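Local coordinates for ankyrin-repeat protein B (Legionella pneumophila, PDB 5K34) that is an F-box effector thought to hijack the host ubiquitin-proteasome system, its ankyrin domain, the part present here, probably serving to bind partner proteins, at residues P36-T47 / Y68-Y78. Residues are numbered along the deposited sequence; the frame is centred on the assembly and turned at random.
Sequences PTQTNSYHLNRT and YTFDPNFKDNY
Two successive inter-repeat loops of the ankyrin domain, loop 36-47 leading into helix 48-54 and loop 68-78 leading toward helix 82-91, pack alongside each other, and Pro36 and Thr37 meet Tyr68 and Phe70 at one end. The pyrrolidine ring of Pro36 sets CG over the centre of the Tyr68 ring, 3.7 Å from its centroid, in a CH-pi contact. Thr37 repeats this with its methyl: CG2 stands 3.8 Å from the Phe70 ring centroid and almost exactly on the ring normal. A chi1 of 72° sets CG2 anti to the carbonyl carbon and over the ring, while OG1 hydrogen-bonds Asp35 OD1 and shares a water with Thr69 O. Phe70 also packs on Leu49, Leu64 and Trp65 of helices 48-54 and 58-67, so this end is mainly apolar; Pro36 O is buried here without a polar partner.

At the other end polar bonds dominate. Asn77 N donates to Leu44 O (2.9 Å). Arg46, its chain bent at chi3 (85°), lies beside Asp76 and points the same way; its NE donates to Asp76 OD2 at 2.9 Å, within the guanidinium plane, in a salt bridge. A water joins Arg46 NH1 to the same OD2, and NH1 also forms a salt bridge with Glu54, so that Arg46 is held between two carboxylates. Asp76 OD1 meanwhile accepts from Asp80 N, tying the carboxylate to its own loop. Between the two ends, Thr39 CG2 touches Phe74 CE2 at 3.7 Å, and a water bridges Asn45 O and Phe74 O. Such lateral pairing of consecutive loops, continuing the stacking of their helices, is characteristic of the ankyrin-repeat fold.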
loop_
_atom_site.group_PDB
_atom_site.type_symbol
_atom_site.label_atom_id
_atom_site.label_comp_id
_atom_site.label_asym_id
_atom_site.label_seq_id
_atom_site.Cartn_x
_atom_site.Cartn_y
_atom_site.Cartn_z
ATOM N N PRO A 36 1.014 -8.505 5.719
ATOM C CA PRO A 36 0.678 -7.706 4.521
ATOM C C PRO A 36 1.909 -7.345 3.704
ATOM O O PRO A 36 1.770 -6.766 2.605
ATOM C CB PRO A 36 0.043 -6.443 5.142
ATOM C CG PRO A 36 0.757 -6.311 6.464
ATOM C CD PRO A 36 0.922 -7.730 6.970
ATOM N N THR A 37 3.113 -7.601 4.218
ATOM C CA THR A 37 4.343 -7.186 3.527
ATOM C C THR A 37 4.861 -8.276 2.577
ATOM O O THR A 37 5.789 -7.983 1.783
ATOM C CB THR A 37 5.489 -6.844 4.532
ATOM O OG1 THR A 37 5.984 -8.072 5.122
ATOM C CG2 THR A 37 5.012 -5.923 5.629
ATOM N N GLN A 38 4.330 -9.482 2.689
ATOM C CA GLN A 38 4.852 -10.583 1.891
ATOM C C GLN A 38 3.867 -10.921 0.784
ATOM O O GLN A 38 2.653 -11.003 0.991
ATOM C CB GLN A 38 5.109 -11.800 2.785
ATOM C CG GLN A 38 6.208 -11.582 3.836
ATOM C CD GLN A 38 7.494 -10.947 3.286
ATOM O OE1 GLN A 38 7.889 -9.815 3.675
ATOM N NE2 GLN A 38 8.191 -11.678 2.410
ATOM N N THR A 39 4.402 -11.148 -0.403
ATOM C CA THR A 39 3.581 -11.361 -1.592
ATOM C C THR A 39 4.277 -12.355 -2.512
ATOM O O THR A 39 5.338 -12.910 -2.135
ATOM C CB THR A 39 3.246 -10.012 -2.278
ATOM O OG1 THR A 39 2.386 -10.261 -3.384
ATOM C CG2 THR A 39 4.513 -9.287 -2.725
ATOM N N ASN A 40 3.717 -12.619 -3.677
ATOM C CA ASN A 40 4.252 -13.648 -4.564
ATOM C C ASN A 40 3.683 -13.438 -5.956
ATOM O O ASN A 40 2.914 -12.538 -6.211
ATOM C CB ASN A 40 3.920 -15.051 -4.016
ATOM C CG ASN A 40 2.429 -15.285 -3.839
ATOM O OD1 ASN A 40 1.588 -14.724 -4.548
ATOM N ND2 ASN A 40 2.077 -16.119 -2.871
ATOM N N SER A 41 4.089 -14.352 -6.854
ATOM C CA SER A 41 3.693 -14.370 -8.246
ATOM C C SER A 41 2.147 -14.330 -8.426
ATOM O O SER A 41 1.595 -13.613 -9.222
ATOM C CB SER A 41 4.335 -15.624 -8.904
ATOM O OG SER A 41 3.865 -15.761 -10.179
ATOM N N TYR A 42 1.504 -15.172 -7.650
ATOM C CA TYR A 42 0.063 -15.374 -7.757
ATOM C C TYR A 42 -0.678 -14.044 -7.484
ATOM O O TYR A 42 -1.660 -13.718 -8.114
ATOM C CB TYR A 42 -0.427 -16.468 -6.780
ATOM C CG TYR A 42 -1.910 -16.736 -6.905
ATOM C CD1 TYR A 42 -2.423 -17.512 -7.958
ATOM C CD2 TYR A 42 -2.802 -16.151 -6.033
ATOM C CE1 TYR A 42 -3.794 -17.724 -8.083
ATOM C CE2 TYR A 42 -4.175 -16.347 -6.137
ATOM C CZ TYR A 42 -4.643 -17.138 -7.180
ATOM O OH TYR A 42 -6.027 -17.319 -7.304
ATOM N N HIS A 43 -0.139 -13.303 -6.504
ATOM C CA HIS A 43 -0.672 -11.976 -6.123
ATOM C C HIS A 43 -0.013 -10.836 -6.902
ATOM O O HIS A 43 -0.112 -9.667 -6.479
ATOM C CB HIS A 43 -0.538 -11.817 -4.624
ATOM C CG HIS A 43 -1.374 -12.782 -3.857
ATOM N ND1 HIS A 43 -2.738 -12.919 -4.068
ATOM C CD2 HIS A 43 -1.047 -13.682 -2.889
ATOM C CE1 HIS A 43 -3.215 -13.846 -3.253
ATOM N NE2 HIS A 43 -2.217 -14.313 -2.523
ATOM N N LEU A 44 0.616 -11.157 -8.045
ATOM C CA LEU A 44 1.207 -10.184 -8.943
ATOM C C LEU A 44 2.325 -9.357 -8.267
ATOM O O LEU A 44 2.627 -8.250 -8.729
ATOM C CB LEU A 44 0.167 -9.252 -9.598
ATOM C CG LEU A 44 -1.035 -9.939 -10.261
ATOM C CD1 LEU A 44 -1.977 -8.900 -10.877
ATOM C CD2 LEU A 44 -0.732 -11.149 -11.163
ATOM N N ASN A 45 2.870 -9.896 -7.161
ATOM C CA ASN A 45 3.863 -9.173 -6.363
ATOM C C ASN A 45 3.363 -7.816 -5.833
ATOM O O ASN A 45 4.160 -6.939 -5.510
ATOM C CB ASN A 45 5.212 -9.031 -7.101
ATOM C CG ASN A 45 6.017 -10.297 -7.027
ATOM O OD1 ASN A 45 6.638 -10.694 -8.088
ATOM N ND2 ASN A 45 6.078 -10.899 -5.918
ATOM N N ARG A 46 2.043 -7.699 -5.690
ATOM C CA ARG A 46 1.470 -6.493 -5.087
ATOM C C ARG A 46 1.270 -6.671 -3.594
ATOM O O ARG A 46 1.239 -7.790 -3.065
ATOM C CB ARG A 46 0.107 -6.156 -5.747
ATOM C CG ARG A 46 0.112 -6.210 -7.275
ATOM C CD ARG A 46 -1.100 -5.517 -7.862
ATOM N NE ARG A 46 -0.844 -4.086 -7.976
ATOM C CZ ARG A 46 -1.764 -3.140 -7.816
ATOM N NH1 ARG A 46 -1.413 -1.861 -7.931
ATOM N NH2 ARG A 46 -3.029 -3.449 -7.505
ATOM N N THR A 47 1.100 -5.542 -2.885
ATOM C CA THR A 47 0.743 -5.589 -1.458
ATOM C C THR A 47 -0.426 -4.634 -1.228
ATOM O O THR A 47 -0.724 -3.797 -2.089
ATOM C CB THR A 47 1.909 -5.084 -0.576
ATOM O OG1 THR A 47 2.130 -3.692 -0.827
ATOM C CG2 THR A 47 3.197 -5.907 -0.808
ATOM N N TYR A 68 4.078 -1.863 9.883
ATOM C CA TYR A 68 4.744 -3.041 9.345
ATOM C C TYR A 68 5.971 -2.621 8.586
ATOM O O TYR A 68 6.104 -1.452 8.190
ATOM C CB TYR A 68 3.812 -3.806 8.370
ATOM C CG TYR A 68 2.563 -4.313 9.034
ATOM C CD1 TYR A 68 2.552 -5.538 9.736
ATOM C CD2 TYR A 68 1.404 -3.543 9.030
ATOM C CE1 TYR A 68 1.377 -5.978 10.391
ATOM C CE2 TYR A 68 0.245 -3.950 9.695
ATOM C CZ TYR A 68 0.265 -5.159 10.383
ATOM O OH TYR A 68 -0.878 -5.584 11.028
ATOM N N THR A 69 6.911 -3.517 8.416
ATOM C CA THR A 69 8.159 -3.220 7.691
ATOM C C THR A 69 8.032 -3.558 6.222
ATOM O O THR A 69 8.148 -4.725 5.820
ATOM C CB THR A 69 9.378 -3.954 8.306
ATOM O OG1 THR A 69 9.443 -3.588 9.694
ATOM C CG2 THR A 69 10.667 -3.521 7.596
ATOM N N PHE A 70 7.686 -2.558 5.427
ATOM C CA PHE A 70 7.582 -2.692 3.979
ATOM C C PHE A 70 8.855 -2.195 3.304
ATOM O O PHE A 70 9.443 -1.227 3.748
ATOM C CB PHE A 70 6.438 -1.805 3.418
ATOM C CG PHE A 70 5.055 -2.380 3.615
ATOM C CD1 PHE A 70 4.470 -3.201 2.677
ATOM C CD2 PHE A 70 4.311 -2.062 4.768
ATOM C CE1 PHE A 70 3.195 -3.718 2.848
ATOM C CE2 PHE A 70 3.047 -2.582 4.970
ATOM C CZ PHE A 70 2.480 -3.399 4.015
ATOM N N ASP A 71 9.228 -2.859 2.194
ATOM C CA ASP A 71 10.271 -2.358 1.325
ATOM C C ASP A 71 9.609 -1.382 0.328
ATOM O O ASP A 71 8.857 -1.844 -0.538
ATOM C CB ASP A 71 10.934 -3.529 0.594
ATOM C CG ASP A 71 11.922 -3.066 -0.438
ATOM O OD1 ASP A 71 12.122 -1.844 -0.677
ATOM O OD2 ASP A 71 12.500 -3.975 -1.128
ATOM N N PRO A 72 9.824 -0.062 0.465
ATOM C CA PRO A 72 9.068 0.894 -0.377
ATOM C C PRO A 72 9.567 0.921 -1.844
ATOM O O PRO A 72 8.948 1.607 -2.638
ATOM C CB PRO A 72 9.335 2.237 0.332
ATOM C CG PRO A 72 10.723 2.031 0.923
ATOM C CD PRO A 72 10.816 0.600 1.370
ATOM N N ASN A 73 10.664 0.222 -2.120
ATOM C CA ASN A 73 11.139 0.088 -3.510
ATOM C C ASN A 73 10.827 -1.278 -4.089
ATOM O O ASN A 73 11.291 -1.593 -5.187
ATOM C CB ASN A 73 12.648 0.395 -3.593
ATOM C CG ASN A 73 12.928 1.840 -3.189
ATOM O OD1 ASN A 73 13.521 2.063 -2.080
ATOM N ND2 ASN A 73 12.494 2.794 -3.949
ATOM N N PHE A 74 10.046 -2.102 -3.407
ATOM C CA PHE A 74 9.739 -3.441 -3.943
ATOM C C PHE A 74 8.689 -3.343 -5.019
ATOM O O PHE A 74 7.555 -2.889 -4.781
ATOM C CB PHE A 74 9.271 -4.377 -2.837
ATOM C CG PHE A 74 8.961 -5.763 -3.342
ATOM C CD1 PHE A 74 10.007 -6.615 -3.711
ATOM C CD2 PHE A 74 7.637 -6.163 -3.551
ATOM C CE1 PHE A 74 9.721 -7.889 -4.241
ATOM C CE2 PHE A 74 7.368 -7.421 -4.100
ATOM C CZ PHE A 74 8.422 -8.271 -4.428
ATOM N N LYS A 75 9.052 -3.799 -6.231
ATOM C CA LYS A 75 8.173 -3.680 -7.394
ATOM C C LYS A 75 7.191 -4.818 -7.520
ATOM O O LYS A 75 7.495 -5.995 -7.242
ATOM C CB LYS A 75 9.040 -3.641 -8.667
ATOM C CG LYS A 75 9.875 -2.377 -8.751
ATOM C CD LYS A 75 10.775 -2.332 -9.990
ATOM C CE LYS A 75 11.904 -3.372 -9.980
ATOM N NZ LYS A 75 12.828 -3.137 -8.841
ATOM N N ASP A 76 5.980 -4.486 -7.980
ATOM C CA ASP A 76 5.035 -5.514 -8.420
ATOM C C ASP A 76 5.304 -5.896 -9.863
ATOM O O ASP A 76 6.268 -5.428 -10.502
ATOM C CB ASP A 76 3.591 -5.062 -8.175
ATOM C CG ASP A 76 3.088 -4.034 -9.118
ATOM O OD1 ASP A 76 3.773 -3.600 -10.077
ATOM O OD2 ASP A 76 1.890 -3.615 -8.913
ATOM N N ASN A 77 4.480 -6.800 -10.401
ATOM C CA ASN A 77 4.724 -7.324 -11.765
ATOM C C ASN A 77 4.351 -6.355 -12.841
ATOM O O ASN A 77 4.606 -6.666 -14.018
ATOM C CB ASN A 77 4.057 -8.696 -11.944
ATOM C CG ASN A 77 4.801 -9.784 -11.176
ATOM O OD1 ASN A 77 5.852 -9.529 -10.628
ATOM N ND2 ASN A 77 4.218 -10.996 -11.205
ATOM N N TYR A 78 3.732 -5.225 -12.506
ATOM C CA TYR A 78 3.567 -4.128 -13.448
ATOM C C TYR A 78 4.838 -3.272 -13.461
ATOM O O TYR A 78 4.956 -2.378 -14.329
ATOM C CB TYR A 78 2.390 -3.231 -13.077
ATOM C CG TYR A 78 1.066 -3.964 -13.073
ATOM C CD1 TYR A 78 0.315 -4.051 -14.252
ATOM C CD2 TYR A 78 0.595 -4.562 -11.932
ATOM C CE1 TYR A 78 -0.937 -4.682 -14.252
ATOM C CE2 TYR A 78 -0.647 -5.208 -11.908
ATOM C CZ TYR A 78 -1.415 -5.249 -13.053
ATOM O OH TYR A 78 -2.653 -5.844 -13.022
HETATM O O HOH W 1 7.602 -5.453 1.411
HETATM O O HOH W 2 8.393 -7.369 7.073
HETATM O O HOH W 3 4.930 -4.262 -4.552
HETATM O O HOH W 4 0.851 -1.245 -9.575
#